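Local atomic coordinates of PDZ domain protein (Parabacteroides distasonis, PDB entry 4L8N), a protein that is of unknown function but combines PDZ domains near both ends with a DUF4136 domain and binds magnesium. Residues A115-E120 against Y413-A418; L242-R247 against D275-V280; H348-D351 against E356-S359; K362-N367 against A399-S404; T376-A381 against C387-V392. All blocks are in the same frame, centred on the assembly; numbering follows the deposited sequence. Where two conformers were deposited one is given.

Interaction 1 (A115-E120 against Y413-A418); sequences AMYSLE and YLYYFA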
# COMPACT_ATOMS: atom_id res chain seq x y z
N ALA A 115 -14.05 -17.66 30.73
CA ALA A 115 -14.20 -16.33 30.11
C ALA A 115 -15.60 -16.05 29.54
O ALA A 115 -16.01 -14.88 29.45
CB ALA A 115 -13.16 -16.15 29.01
N MSE A 116 -16.35 -17.08 29.18
CA MSE A 116 -17.63 -16.82 28.59
C MSE A 116 -18.68 -16.44 29.62
O MSE A 116 -19.75 -15.97 29.24
CB MSE A 116 -18.04 -17.93 27.65
CG MSE A 116 -17.37 -17.72 26.30
SE MSE A 116 -17.66 -19.20 25.15
CE MSE A 116 -15.84 -19.23 24.23
N TYR A 117 -18.33 -16.45 30.91
CA TYR A 117 -19.19 -15.87 31.92
C TYR A 117 -19.18 -14.35 31.70
O TYR A 117 -20.19 -13.67 31.93
CB TYR A 117 -18.64 -16.16 33.33
CG TYR A 117 -18.86 -17.53 33.93
CD1 TYR A 117 -20.05 -18.22 33.73
CD2 TYR A 117 -17.95 -18.06 34.85
CE1 TYR A 117 -20.30 -19.45 34.36
CE2 TYR A 117 -18.19 -19.27 35.49
CZ TYR A 117 -19.36 -19.97 35.22
OH TYR A 117 -19.57 -21.19 35.83
N SER A 118 -18.00 -13.81 31.26
CA SER A 118 -17.79 -12.39 31.08
C SER A 118 -16.87 -12.03 29.90
O SER A 118 -15.76 -11.56 30.13
CB SER A 118 -17.23 -11.80 32.36
OG SER A 118 -17.33 -10.39 32.31
N LEU A 119 -17.37 -12.19 28.64
CA LEU A 119 -16.60 -11.84 27.43
C LEU A 119 -16.33 -10.34 27.37
O LEU A 119 -15.34 -9.92 26.79
CB LEU A 119 -17.30 -12.27 26.14
CG LEU A 119 -17.16 -13.73 25.72
CD1 LEU A 119 -17.76 -13.94 24.35
CD2 LEU A 119 -15.71 -14.17 25.69
N GLU A 120 -17.21 -9.56 27.99
CA GLU A 120 -17.19 -8.12 28.16
C GLU A 120 -15.91 -7.67 28.82
O GLU A 120 -15.47 -6.55 28.58
CB GLU A 120 -18.37 -7.68 29.04
CG GLU A 120 -19.71 -7.74 28.34
CD GLU A 120 -20.52 -9.01 28.49
OE1 GLU A 120 -19.94 -10.09 28.73
OE2 GLU A 120 -21.76 -8.91 28.34
N TYR A 413 -17.36 -17.09 41.04
CA TYR A 413 -16.92 -16.07 42.01
C TYR A 413 -15.87 -15.15 41.36
O TYR A 413 -15.75 -13.98 41.73
CB TYR A 413 -16.38 -16.75 43.30
CG TYR A 413 -14.93 -17.22 43.24
CD1 TYR A 413 -13.88 -16.36 43.57
CD2 TYR A 413 -14.61 -18.52 42.86
CE1 TYR A 413 -12.55 -16.78 43.49
CE2 TYR A 413 -13.29 -18.95 42.78
CZ TYR A 413 -12.26 -18.07 43.10
OH TYR A 413 -10.96 -18.50 43.05
N LEU A 414 -15.11 -15.69 40.40
CA LEU A 414 -14.11 -14.96 39.63
C LEU A 414 -14.73 -13.76 38.93
O LEU A 414 -14.01 -12.79 38.67
CB LEU A 414 -13.44 -15.88 38.60
CG LEU A 414 -12.53 -16.98 39.19
CD1 LEU A 414 -12.34 -18.09 38.20
CD2 LEU A 414 -11.20 -16.42 39.69
N TYR A 415 -16.06 -13.82 38.65
CA TYR A 415 -16.77 -12.74 37.97
C TYR A 415 -17.92 -12.17 38.83
O TYR A 415 -18.85 -11.59 38.29
CB TYR A 415 -17.26 -13.21 36.59
CG TYR A 415 -16.12 -13.49 35.62
CD1 TYR A 415 -15.30 -12.46 35.17
CD2 TYR A 415 -15.80 -14.79 35.24
CE1 TYR A 415 -14.23 -12.70 34.30
CE2 TYR A 415 -14.73 -15.05 34.38
CZ TYR A 415 -13.96 -14.00 33.90
OH TYR A 415 -12.93 -14.22 33.02
N TYR A 416 -17.79 -12.24 40.16
CA TYR A 416 -18.82 -11.76 41.09
C TYR A 416 -18.99 -10.24 41.12
O TYR A 416 -19.95 -9.76 41.74
CB TYR A 416 -18.59 -12.29 42.49
CG TYR A 416 -19.56 -13.39 42.81
CD1 TYR A 416 -19.91 -14.35 41.86
CD2 TYR A 416 -20.23 -13.41 44.03
CE1 TYR A 416 -20.86 -15.32 42.12
CE2 TYR A 416 -21.22 -14.36 44.30
CZ TYR A 416 -21.50 -15.34 43.35
OH TYR A 416 -22.43 -16.32 43.62
N PHE A 417 -18.12 -9.49 40.44
CA PHE A 417 -18.19 -8.05 40.37
C PHE A 417 -19.19 -7.62 39.24
O PHE A 417 -19.54 -6.44 39.14
CB PHE A 417 -16.76 -7.46 40.13
CG PHE A 417 -16.11 -7.95 38.85
CD1 PHE A 417 -16.41 -7.37 37.62
CD2 PHE A 417 -15.23 -9.03 38.88
CE1 PHE A 417 -15.88 -7.89 36.44
CE2 PHE A 417 -14.67 -9.52 37.69
CZ PHE A 417 -15.00 -8.95 36.49
N ALA A 418 -19.60 -8.58 38.39
CA ALA A 418 -20.49 -8.34 37.24
C ALA A 418 -21.96 -8.61 37.62
O ALA A 418 -22.23 -9.64 38.23
CB ALA A 418 -20.07 -9.21 36.07
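S118 OG is gripped by two hydroxyls beyond the contact, those of T121 and Y420, while the carbon that carries it lies on the ring of Y415. S118 CB stands 3.8 Å from the centroid of the Y415 ring, over the face but shifted to the rim where CD1 and CE1 lie, a CH-pi contact. With OG anti to the backbone N (chi1 -166°), the hydroxyl turns to its outside partners and the methylene is left for the ring. Beyond the other long side of that ring, Y117 CB approaches Y415 CD2 at 3.7 Å, and the same CD2 lies near the plane of the Y117 ring, at its edge. Further out, A115 CA is 3.8 Å from Y415 OH, whose own hydrogen bond goes to A111 O, in the last turn of helix 107-113. The loop 115-120 is drawn tight by a bond from S118 N to A115 O. Carbon contacts along the body of the Y415 ring, and a hydroxyl held by the helix that precedes 115-120, fasten two loops far apart in sequence in a buried place, with the hydroxyls of S118 and Y415 both bonded.

Interaction 2 (L242-R247 against D275-V280); sequences LQFGIR and DEYARV
The strand 242-247 and the helix 275-280 run at 47° to each other with their axes 9.9 Å apart at closest, the backbones coming nearest where F244 faces A278. L242 sets its methyl CD2 squarely over the Y277 ring, 3.6 Å from the centroid and only 7° off the normal. The Y277 ring swings toward the strand because its CG lies anti to the backbone N (chi1 -171°), which brings this face to the leucine, while the ring's CE2 also reaches F244 CB at 3.9 Å. F244 in turn extends past the tyrosine to the helix itself: its CZ lies 3.7 Å from A278 CB, which sits off-centre above the phenylalanine ring. The Y277 hydroxyl is hydrogen-bonded to E266 on the neighbouring strand 258-268, and its ring stacks with H281. Replacing Y277 by an alanine would probably leave L242 CD2 and F244 CB facing a gap and deprive E266 of its hydroxyl mate. Carbon contacts hold the helix against the sheet of the DUF4136 region, and the one polar end among the touching side chains is paired with a carboxylate of the adjacent strand, a combination that suits a buried interface.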
# COMPACT_ATOMS: atom_id res chain seq x y z
N LEU A 242 -7.49 8.85 3.00
CA LEU A 242 -6.83 9.42 4.17
C LEU A 242 -5.36 9.01 4.20
O LEU A 242 -5.02 7.82 4.11
CB LEU A 242 -7.53 9.01 5.49
CG LEU A 242 -7.14 9.82 6.76
CD1 LEU A 242 -8.34 10.00 7.69
CD2 LEU A 242 -5.98 9.14 7.54
N GLN A 243 -4.51 10.02 4.40
CA GLN A 243 -3.09 9.82 4.59
C GLN A 243 -2.67 10.49 5.89
O GLN A 243 -3.10 11.60 6.20
CB GLN A 243 -2.28 10.35 3.40
CG GLN A 243 -0.78 10.02 3.53
CD GLN A 243 0.08 10.71 2.51
OE1 GLN A 243 0.56 10.09 1.56
NE2 GLN A 243 0.35 12.00 2.72
N PHE A 244 -1.83 9.80 6.66
CA PHE A 244 -1.28 10.33 7.90
C PHE A 244 0.10 9.71 8.11
O PHE A 244 0.25 8.49 8.08
CB PHE A 244 -2.22 10.12 9.11
CG PHE A 244 -1.64 10.61 10.41
CD1 PHE A 244 -1.41 11.97 10.62
CD2 PHE A 244 -1.28 9.73 11.41
CE1 PHE A 244 -0.81 12.42 11.80
CE2 PHE A 244 -0.70 10.18 12.60
CZ PHE A 244 -0.45 11.52 12.78
N GLY A 245 1.09 10.57 8.26
CA GLY A 245 2.47 10.13 8.44
C GLY A 245 3.26 10.88 9.49
O GLY A 245 2.98 12.04 9.80
N ILE A 246 4.24 10.17 10.08
CA ILE A 246 5.21 10.69 11.05
C ILE A 246 6.60 10.48 10.42
O ILE A 246 6.91 9.38 9.95
CB ILE A 246 5.08 10.06 12.48
CG1 ILE A 246 3.64 10.17 13.05
CG2 ILE A 246 6.10 10.64 13.47
CD1 ILE A 246 3.34 9.25 14.30
N ARG A 247 7.41 11.56 10.40
CA ARG A 247 8.77 11.55 9.87
C ARG A 247 9.72 11.92 10.99
O ARG A 247 9.54 12.97 11.62
CB ARG A 247 8.88 12.53 8.68
CG ARG A 247 9.94 12.15 7.64
CD ARG A 247 9.93 13.09 6.44
NE ARG A 247 9.41 12.46 5.22
CZ ARG A 247 8.30 12.83 4.60
NH1 ARG A 247 7.58 13.85 5.06
NH2 ARG A 247 7.90 12.18 3.51
N ASP A 275 -7.59 14.77 13.17
CA ASP A 275 -7.21 14.90 14.58
C ASP A 275 -7.63 13.65 15.35
O ASP A 275 -6.81 13.09 16.09
CB ASP A 275 -7.75 16.20 15.25
CG ASP A 275 -9.22 16.55 15.04
OD1 ASP A 275 -10.06 15.62 14.97
OD2 ASP A 275 -9.55 17.75 15.07
N GLU A 276 -8.87 13.16 15.10
CA GLU A 276 -9.41 11.95 15.71
C GLU A 276 -8.59 10.75 15.26
O GLU A 276 -8.21 9.93 16.10
CB GLU A 276 -10.90 11.77 15.37
CG GLU A 276 -11.80 12.66 16.22
CD GLU A 276 -13.28 12.69 15.90
OE1 GLU A 276 -13.82 11.66 15.44
OE2 GLU A 276 -13.91 13.74 16.17
N TYR A 277 -8.24 10.70 13.97
CA TYR A 277 -7.42 9.64 13.38
C TYR A 277 -6.04 9.58 14.08
O TYR A 277 -5.65 8.50 14.50
CB TYR A 277 -7.26 9.84 11.84
CG TYR A 277 -6.58 8.63 11.21
CD1 TYR A 277 -7.32 7.53 10.81
CD2 TYR A 277 -5.19 8.55 11.14
CE1 TYR A 277 -6.70 6.37 10.34
CE2 TYR A 277 -4.56 7.39 10.67
CZ TYR A 277 -5.33 6.30 10.30
OH TYR A 277 -4.73 5.14 9.89
N ALA A 278 -5.33 10.74 14.20
CA ALA A 278 -4.01 10.88 14.86
C ALA A 278 -4.07 10.40 16.33
O ALA A 278 -3.23 9.59 16.74
CB ALA A 278 -3.51 12.32 14.79
N ARG A 279 -5.10 10.85 17.10
CA ARG A 279 -5.31 10.47 18.50
C ARG A 279 -5.33 8.96 18.68
O ARG A 279 -4.71 8.47 19.63
CB ARG A 279 -6.62 11.06 19.05
CG ARG A 279 -6.55 12.53 19.39
CD ARG A 279 -7.66 12.91 20.33
NE ARG A 279 -7.81 14.37 20.43
CZ ARG A 279 -7.12 15.14 21.28
NH1 ARG A 279 -6.23 14.60 22.10
NH2 ARG A 279 -7.33 16.45 21.30
N VAL A 280 -6.01 8.22 17.78
CA VAL A 280 -6.15 6.76 17.83
C VAL A 280 -4.87 6.06 17.36
O VAL A 280 -4.40 5.15 18.04
CB VAL A 280 -7.39 6.28 17.02
CG1 VAL A 280 -7.51 4.76 16.97
CG2 VAL A 280 -8.67 6.88 17.57

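Interaction 3 (H348-D351 against E356-S359); sequences HKMD and EFSS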
# COMPACT_ATOMS: atom_id res chain seq x y z
N HIS A 348 -22.10 -22.87 46.46
CA HIS A 348 -21.74 -23.90 45.49
C HIS A 348 -20.62 -24.80 45.97
O HIS A 348 -19.50 -24.34 46.21
CB HIS A 348 -21.35 -23.28 44.14
CG HIS A 348 -22.36 -22.31 43.62
ND1 HIS A 348 -23.63 -22.72 43.26
CD2 HIS A 348 -22.23 -20.99 43.39
CE1 HIS A 348 -24.25 -21.62 42.84
NE2 HIS A 348 -23.44 -20.56 42.90
N LYS A 349 -20.92 -26.12 46.04
CA LYS A 349 -19.98 -27.17 46.43
C LYS A 349 -18.85 -27.27 45.39
O LYS A 349 -19.03 -26.89 44.24
CB LYS A 349 -20.68 -28.54 46.66
CG LYS A 349 -21.66 -28.97 45.56
CD LYS A 349 -22.02 -30.44 45.70
CE LYS A 349 -23.12 -30.87 44.77
NZ LYS A 349 -23.35 -32.34 44.82
N MSE A 350 -17.69 -27.78 45.83
CA MSE A 350 -16.45 -27.83 45.06
C MSE A 350 -15.89 -29.28 44.83
O MSE A 350 -14.97 -29.45 44.02
CB MSE A 350 -15.45 -26.99 45.86
CG MSE A 350 -14.25 -26.57 45.09
SE MSE A 350 -14.58 -25.07 43.97
CE MSE A 350 -12.84 -24.53 43.95
N ASP A 351 -16.44 -30.31 45.53
CA ASP A 351 -15.98 -31.71 45.44
C ASP A 351 -16.39 -32.40 44.09
O ASP A 351 -16.95 -33.51 44.09
CB ASP A 351 -16.47 -32.53 46.67
CG ASP A 351 -17.98 -32.52 46.95
OD1 ASP A 351 -18.69 -31.63 46.39
OD2 ASP A 351 -18.44 -33.37 47.75
N GLU A 356 -16.58 -32.98 35.29
CA GLU A 356 -17.87 -32.61 35.88
C GLU A 356 -18.10 -31.10 35.70
O GLU A 356 -19.21 -30.69 35.34
CB GLU A 356 -17.92 -32.97 37.38
CG GLU A 356 -18.22 -34.42 37.69
CD GLU A 356 -18.52 -34.65 39.16
OE1 GLU A 356 -19.69 -34.44 39.57
OE2 GLU A 356 -17.58 -34.99 39.91
N PHE A 357 -17.03 -30.29 35.92
CA PHE A 357 -17.02 -28.83 35.83
C PHE A 357 -17.06 -28.39 34.38
O PHE A 357 -17.85 -27.51 34.04
CB PHE A 357 -15.77 -28.24 36.54
CG PHE A 357 -15.87 -28.03 38.04
CD1 PHE A 357 -16.87 -27.22 38.59
CD2 PHE A 357 -14.92 -28.58 38.90
CE1 PHE A 357 -16.94 -27.01 39.98
CE2 PHE A 357 -15.00 -28.36 40.28
CZ PHE A 357 -16.00 -27.57 40.81
N SER A 358 -16.22 -29.02 33.53
CA SER A 358 -16.13 -28.73 32.11
C SER A 358 -17.48 -28.95 31.40
O SER A 358 -17.93 -28.04 30.70
CB SER A 358 -15.05 -29.59 31.46
OG SER A 358 -14.73 -29.09 30.17
N SER A 359 -18.14 -30.11 31.62
CA SER A 359 -19.44 -30.45 31.03
C SER A 359 -20.55 -29.50 31.50
O SER A 359 -21.32 -29.01 30.67
CB SER A 359 -19.82 -31.89 31.38
OG SER A 359 -18.82 -32.78 30.91
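A Met-aromatic contact between M350 and F357 ties the edge strand 348-349 to the helix 354-367 that follows it, in what is probably the C-terminal PDZ domain, where a short strand leads through a turn into a helix. M350, a selenomethionine, starts out from the backbone directed away from the helix, but its chain bends at chi2 (80°) and the selenium ends 4.3 Å from F357 CZ. Measured to the ring centroid the selenium is 5.5 Å off and 63° from the normal, so the approach is oblique and the selenium does not sit over the face. The backbone takes part too: M350 O lies near the plane of the phenyl ring at its outer edge, 3.9 Å from F357 CZ, so that the rim hydrogens of the ring face the carbonyl oxygen. The ring is also met edge-to-face by H352 in the intervening turn and by F411, and M350 itself packs on A410 and F411. At the exposed side of the contact E356 OE2 comes no closer than 4.5 Å to D351 O; its hydrogen bond is made instead with S353 N, just ahead of the helix. K349 NZ remains 6.7 Å from E356 OE1, too far for a salt bridge, and any attraction between the two is likely to be weak and screened by solvent. An aromatic and selenium cluster on the buried side is set against a polar rim, where the glutamate serves the start of the helix and leaves the joining of strand and helix to F357 and M350.

Interaction 4 (K362-N367 against A399-S404); sequences KRFITN and ADASQS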
# COMPACT_ATOMS: atom_id res chain seq x y z
N LYS A 362 -20.21 -26.12 29.76
CA LYS A 362 -20.61 -26.26 28.35
C LYS A 362 -22.14 -26.26 28.24
O LYS A 362 -22.68 -25.73 27.28
CB LYS A 362 -20.03 -27.55 27.72
CG LYS A 362 -18.52 -27.52 27.49
CD LYS A 362 -18.06 -28.75 26.73
CE LYS A 362 -16.64 -29.15 27.08
NZ LYS A 362 -16.59 -30.05 28.26
N ARG A 363 -22.83 -26.83 29.24
CA ARG A 363 -24.28 -26.87 29.33
C ARG A 363 -24.85 -25.46 29.53
O ARG A 363 -25.86 -25.13 28.91
CB ARG A 363 -24.75 -27.80 30.44
CG ARG A 363 -24.80 -29.26 30.02
CD ARG A 363 -25.22 -30.13 31.18
NE ARG A 363 -24.07 -30.85 31.72
CZ ARG A 363 -23.84 -31.03 33.03
NH1 ARG A 363 -24.67 -30.51 33.93
NH2 ARG A 363 -22.77 -31.71 33.43
N PHE A 364 -24.18 -24.63 30.38
CA PHE A 364 -24.54 -23.23 30.66
C PHE A 364 -24.43 -22.35 29.41
O PHE A 364 -25.26 -21.47 29.21
CB PHE A 364 -23.66 -22.63 31.80
CG PHE A 364 -23.65 -21.11 31.91
CD1 PHE A 364 -24.71 -20.43 32.51
CD2 PHE A 364 -22.60 -20.36 31.40
CE1 PHE A 364 -24.73 -19.04 32.57
CE2 PHE A 364 -22.61 -18.96 31.48
CZ PHE A 364 -23.67 -18.32 32.07
N ILE A 365 -23.38 -22.53 28.60
CA ILE A 365 -23.19 -21.71 27.42
C ILE A 365 -24.27 -22.00 26.40
O ILE A 365 -24.80 -21.07 25.80
CB ILE A 365 -21.77 -21.88 26.84
CG1 ILE A 365 -20.75 -21.31 27.84
CG2 ILE A 365 -21.63 -21.19 25.49
CD1 ILE A 365 -19.57 -22.05 27.87
N THR A 366 -24.63 -23.28 26.27
CA THR A 366 -25.66 -23.82 25.39
C THR A 366 -27.02 -23.19 25.74
O THR A 366 -27.67 -22.58 24.89
CB THR A 366 -25.66 -25.38 25.55
OG1 THR A 366 -24.56 -25.93 24.83
CG2 THR A 366 -26.96 -26.05 25.11
N ASN A 367 -27.41 -23.35 27.01
CA ASN A 367 -28.68 -22.94 27.59
C ASN A 367 -28.85 -21.42 27.76
O ASN A 367 -29.97 -20.97 28.04
CB ASN A 367 -28.87 -23.66 28.91
CG ASN A 367 -29.06 -25.16 28.78
OD1 ASN A 367 -29.47 -25.68 27.74
ND2 ASN A 367 -28.76 -25.89 29.84
N ALA A 399 -27.93 -13.98 35.24
CA ALA A 399 -27.50 -14.16 36.62
C ALA A 399 -28.16 -15.41 37.24
O ALA A 399 -27.44 -16.21 37.83
CB ALA A 399 -27.82 -12.92 37.45
N ASP A 400 -29.48 -15.62 37.02
CA ASP A 400 -30.19 -16.79 37.54
C ASP A 400 -29.64 -18.08 36.91
O ASP A 400 -29.31 -19.01 37.64
CB ASP A 400 -31.73 -16.70 37.35
CG ASP A 400 -32.45 -15.58 38.09
OD1 ASP A 400 -31.86 -15.02 39.06
OD2 ASP A 400 -33.61 -15.26 37.71
N ALA A 401 -29.53 -18.14 35.58
CA ALA A 401 -29.00 -19.31 34.88
C ALA A 401 -27.55 -19.61 35.32
O ALA A 401 -27.25 -20.76 35.61
CB ALA A 401 -29.05 -19.10 33.39
N SER A 402 -26.70 -18.58 35.46
CA SER A 402 -25.30 -18.72 35.87
C SER A 402 -25.12 -19.36 37.24
O SER A 402 -24.05 -19.90 37.51
CB SER A 402 -24.61 -17.35 35.88
OG SER A 402 -24.85 -16.62 37.07
N GLN A 403 -26.14 -19.24 38.12
CA GLN A 403 -26.06 -19.70 39.50
C GLN A 403 -26.83 -21.00 39.75
O GLN A 403 -26.96 -21.43 40.90
CB GLN A 403 -26.54 -18.58 40.46
CG GLN A 403 -25.66 -17.31 40.42
CD GLN A 403 -24.19 -17.58 40.70
OE1 GLN A 403 -23.80 -17.90 41.81
NE2 GLN A 403 -23.35 -17.48 39.69
N SER A 404 -27.27 -21.67 38.66
CA SER A 404 -27.97 -22.95 38.75
C SER A 404 -26.97 -24.04 39.05
O SER A 404 -26.00 -24.21 38.31
CB SER A 404 -28.71 -23.25 37.44
OG SER A 404 -29.40 -22.12 36.95
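With CG anti to the backbone N (chi1 163°), F364 reaches out from its helix and brings ring atom CE1 to 3.4 Å from S402 CA, on the last turn of helix 395-402. The same CE1 is 3.7 Å from S402 CB and 4.0 Å from A401 C, the latter near the ring plane at its edge; the methyl of A401 is the more distant neighbour, at 4.4 Å. F364 therefore presses on the backbone of the second helix rather than on a long side chain. S402 OG stands between the backbone N and the carbonyl carbon (chi1 83°), which folds it back along its own helix to A399 O at 2.7 Å. It also accepts a nearly straight bond from Q403 NE2, lying 3.1 Å away with an angle of 166° at the hydrogen and in the plane of the glutamine amide. One residue further on, S404 OG bonds to A401 O at 2.9 Å, and that oxygen is reached from the same face by S404 N, so side chain and backbone both secure the helix end. Around this pair, Y117 meets the F364 ring edge-to-face, R363 forms a salt bridge with D406 in the loop beyond, and Q403 OE1 is hydrogen-bonded to H348 of strand 348-349 and to Y416, so the end of helix 395-402 sits between helix 354-367, that edge strand and the loops carrying the two tyrosines.

Interaction 5 (T376-A381 against C387-V392); sequences TMFTDA and CMFWDV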
# COMPACT_ATOMS: atom_id res chain seq x y z
N THR A 376 -23.27 -7.72 18.64
CA THR A 376 -21.91 -7.61 19.21
C THR A 376 -20.95 -8.73 18.74
O THR A 376 -19.77 -8.67 19.09
CB THR A 376 -21.96 -7.63 20.74
OG1 THR A 376 -22.39 -8.92 21.18
CG2 THR A 376 -22.86 -6.56 21.31
N MSE A 377 -21.47 -9.74 17.98
CA MSE A 377 -20.72 -10.91 17.49
C MSE A 377 -19.39 -10.55 16.86
O MSE A 377 -19.35 -9.72 15.94
CB MSE A 377 -21.54 -11.72 16.48
CG MSE A 377 -20.99 -13.12 16.25
SE MSE A 377 -21.96 -14.19 14.93
CE MSE A 377 -23.84 -13.65 15.31
N PHE A 378 -18.30 -11.17 17.34
CA PHE A 378 -16.96 -10.96 16.84
C PHE A 378 -16.18 -12.27 16.84
O PHE A 378 -16.56 -13.22 17.54
CB PHE A 378 -16.22 -9.87 17.66
CG PHE A 378 -15.90 -10.20 19.10
CD1 PHE A 378 -16.84 -9.99 20.11
CD2 PHE A 378 -14.66 -10.68 19.46
CE1 PHE A 378 -16.54 -10.28 21.45
CE2 PHE A 378 -14.36 -10.99 20.79
CZ PHE A 378 -15.30 -10.78 21.78
N THR A 379 -15.10 -12.30 16.05
CA THR A 379 -14.20 -13.44 15.99
C THR A 379 -13.02 -13.09 16.90
O THR A 379 -12.40 -12.05 16.71
CB THR A 379 -13.81 -13.79 14.54
OG1 THR A 379 -15.01 -14.02 13.77
CG2 THR A 379 -12.91 -15.02 14.44
N ASP A 380 -12.75 -13.93 17.90
CA ASP A 380 -11.63 -13.66 18.81
C ASP A 380 -10.28 -14.06 18.18
O ASP A 380 -10.25 -14.66 17.09
CB ASP A 380 -11.85 -14.32 20.19
CG ASP A 380 -11.60 -15.82 20.32
OD1 ASP A 380 -11.26 -16.46 19.30
OD2 ASP A 380 -11.76 -16.35 21.44
N ALA A 381 -9.17 -13.75 18.88
CA ALA A 381 -7.80 -13.99 18.42
C ALA A 381 -7.52 -15.47 18.18
O ALA A 381 -6.77 -15.79 17.26
CB ALA A 381 -6.81 -13.42 19.41
N CYS A 387 -18.24 -15.13 19.27
CA CYS A 387 -18.14 -14.37 20.52
C CYS A 387 -19.21 -13.28 20.56
O CYS A 387 -19.35 -12.51 19.61
CB CYS A 387 -16.74 -13.77 20.68
SG CYS A 387 -15.42 -15.00 20.73
N MSE A 388 -20.00 -13.24 21.62
CA MSE A 388 -21.05 -12.26 21.81
C MSE A 388 -21.11 -11.83 23.26
O MSE A 388 -20.94 -12.67 24.17
CB MSE A 388 -22.42 -12.82 21.39
CG MSE A 388 -22.54 -13.07 19.89
SE MSE A 388 -24.22 -13.88 19.38
CE MSE A 388 -24.00 -15.56 20.11
N PHE A 389 -21.40 -10.55 23.51
CA PHE A 389 -21.61 -10.11 24.87
C PHE A 389 -23.04 -10.47 25.24
O PHE A 389 -23.85 -10.84 24.37
CB PHE A 389 -21.35 -8.61 25.05
CG PHE A 389 -19.99 -8.18 24.57
CD1 PHE A 389 -18.85 -8.88 24.95
CD2 PHE A 389 -19.84 -7.09 23.74
CE1 PHE A 389 -17.59 -8.50 24.50
CE2 PHE A 389 -18.58 -6.69 23.29
CZ PHE A 389 -17.46 -7.40 23.68
N TRP A 390 -23.35 -10.36 26.53
CA TRP A 390 -24.69 -10.60 27.01
C TRP A 390 -25.61 -9.46 26.55
O TRP A 390 -25.16 -8.33 26.36
CB TRP A 390 -24.69 -10.69 28.54
CG TRP A 390 -23.88 -11.82 29.11
CD1 TRP A 390 -22.81 -11.71 29.93
CD2 TRP A 390 -24.14 -13.22 28.95
NE1 TRP A 390 -22.37 -12.97 30.31
CE2 TRP A 390 -23.16 -13.91 29.70
CE3 TRP A 390 -25.11 -13.96 28.25
CZ2 TRP A 390 -23.15 -15.31 29.80
CZ3 TRP A 390 -25.08 -15.34 28.34
CH2 TRP A 390 -24.10 -16.00 29.09
N ASP A 391 -26.87 -9.76 26.37
CA ASP A 391 -27.84 -8.76 25.99
C ASP A 391 -28.15 -7.99 27.26
O ASP A 391 -28.47 -8.60 28.30
CB ASP A 391 -29.07 -9.45 25.37
CG ASP A 391 -30.21 -8.56 24.91
OD1 ASP A 391 -30.76 -7.82 25.75
OD2 ASP A 391 -30.63 -8.70 23.74
N VAL A 392 -28.02 -6.65 27.21
CA VAL A 392 -28.22 -5.75 28.33
C VAL A 392 -29.65 -5.84 28.95
O VAL A 392 -29.80 -5.55 30.13
CB VAL A 392 -27.86 -4.29 27.96
CG1 VAL A 392 -27.80 -3.41 29.21
CG2 VAL A 392 -26.51 -4.24 27.24
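F378 N gives C387 O a hydrogen bond of 2.8 Å, directed in the plane of the carbonyl with 153° at the hydrogen. The return bond, from C387 N to F378 O at 3.1 Å, is weak and bent to 134°. C387 O is touched a second time by M377 CA, whose C-H points at it in a CA-H...O contact of 3.0 Å. T376 OG1 accepts from F389 N at 3.0 Å and donates to D373 O, so this hydroxyl is engaged as both donor and acceptor. M388 O bonds to R372 and D380 OD1 to F384 N. F378 and C387 thus form a single antiparallel bridge, a hydrogen-bonded pair, within the long loop that joins helix 354-367 to helix 395-402. Chi1 of 67° places the F378 ring between its backbone N and carbonyl carbon, over C387, whose CB lies 3.5 Å from the ring centroid above its centre, with SG above the same face. Were F378 a serine, C387 CB and SG would probably lose the ring that shields them, and the F389 ring would be left without its aromatic neighbour. The F389 ring meets that of F378 obliquely, CE1 to CE1 at 3.7 Å, while T376 CB touches F389 CD2. M377 and M388 run alongside each other, M377 CB against M388 CG, and on the other side of the bridge C387 SG rests 3.7 Å from D380 CB.

How the interactions relate
Interactions 1, 3, 4 and 5 cluster in one region, with centres about 12 to 26 Å apart, whereas interaction 2 stands apart in the DUF4136 region, its centre about 36 Å from that of interaction 1. Interactions 1, 2 and 4 are buried and rest on ring and carbon contacts; 3 and 5 reach the surface, and 5 alone has hydrogen bonds between its two segments. Helix 354-367 serves both 3 and 4. Interaction 1 touches 4 through its aromatic side chains, and touches 5, where W390 NE1 bonds to Y117 O at 2.8 Å. W390 also packs on F364, linking 5 to 4.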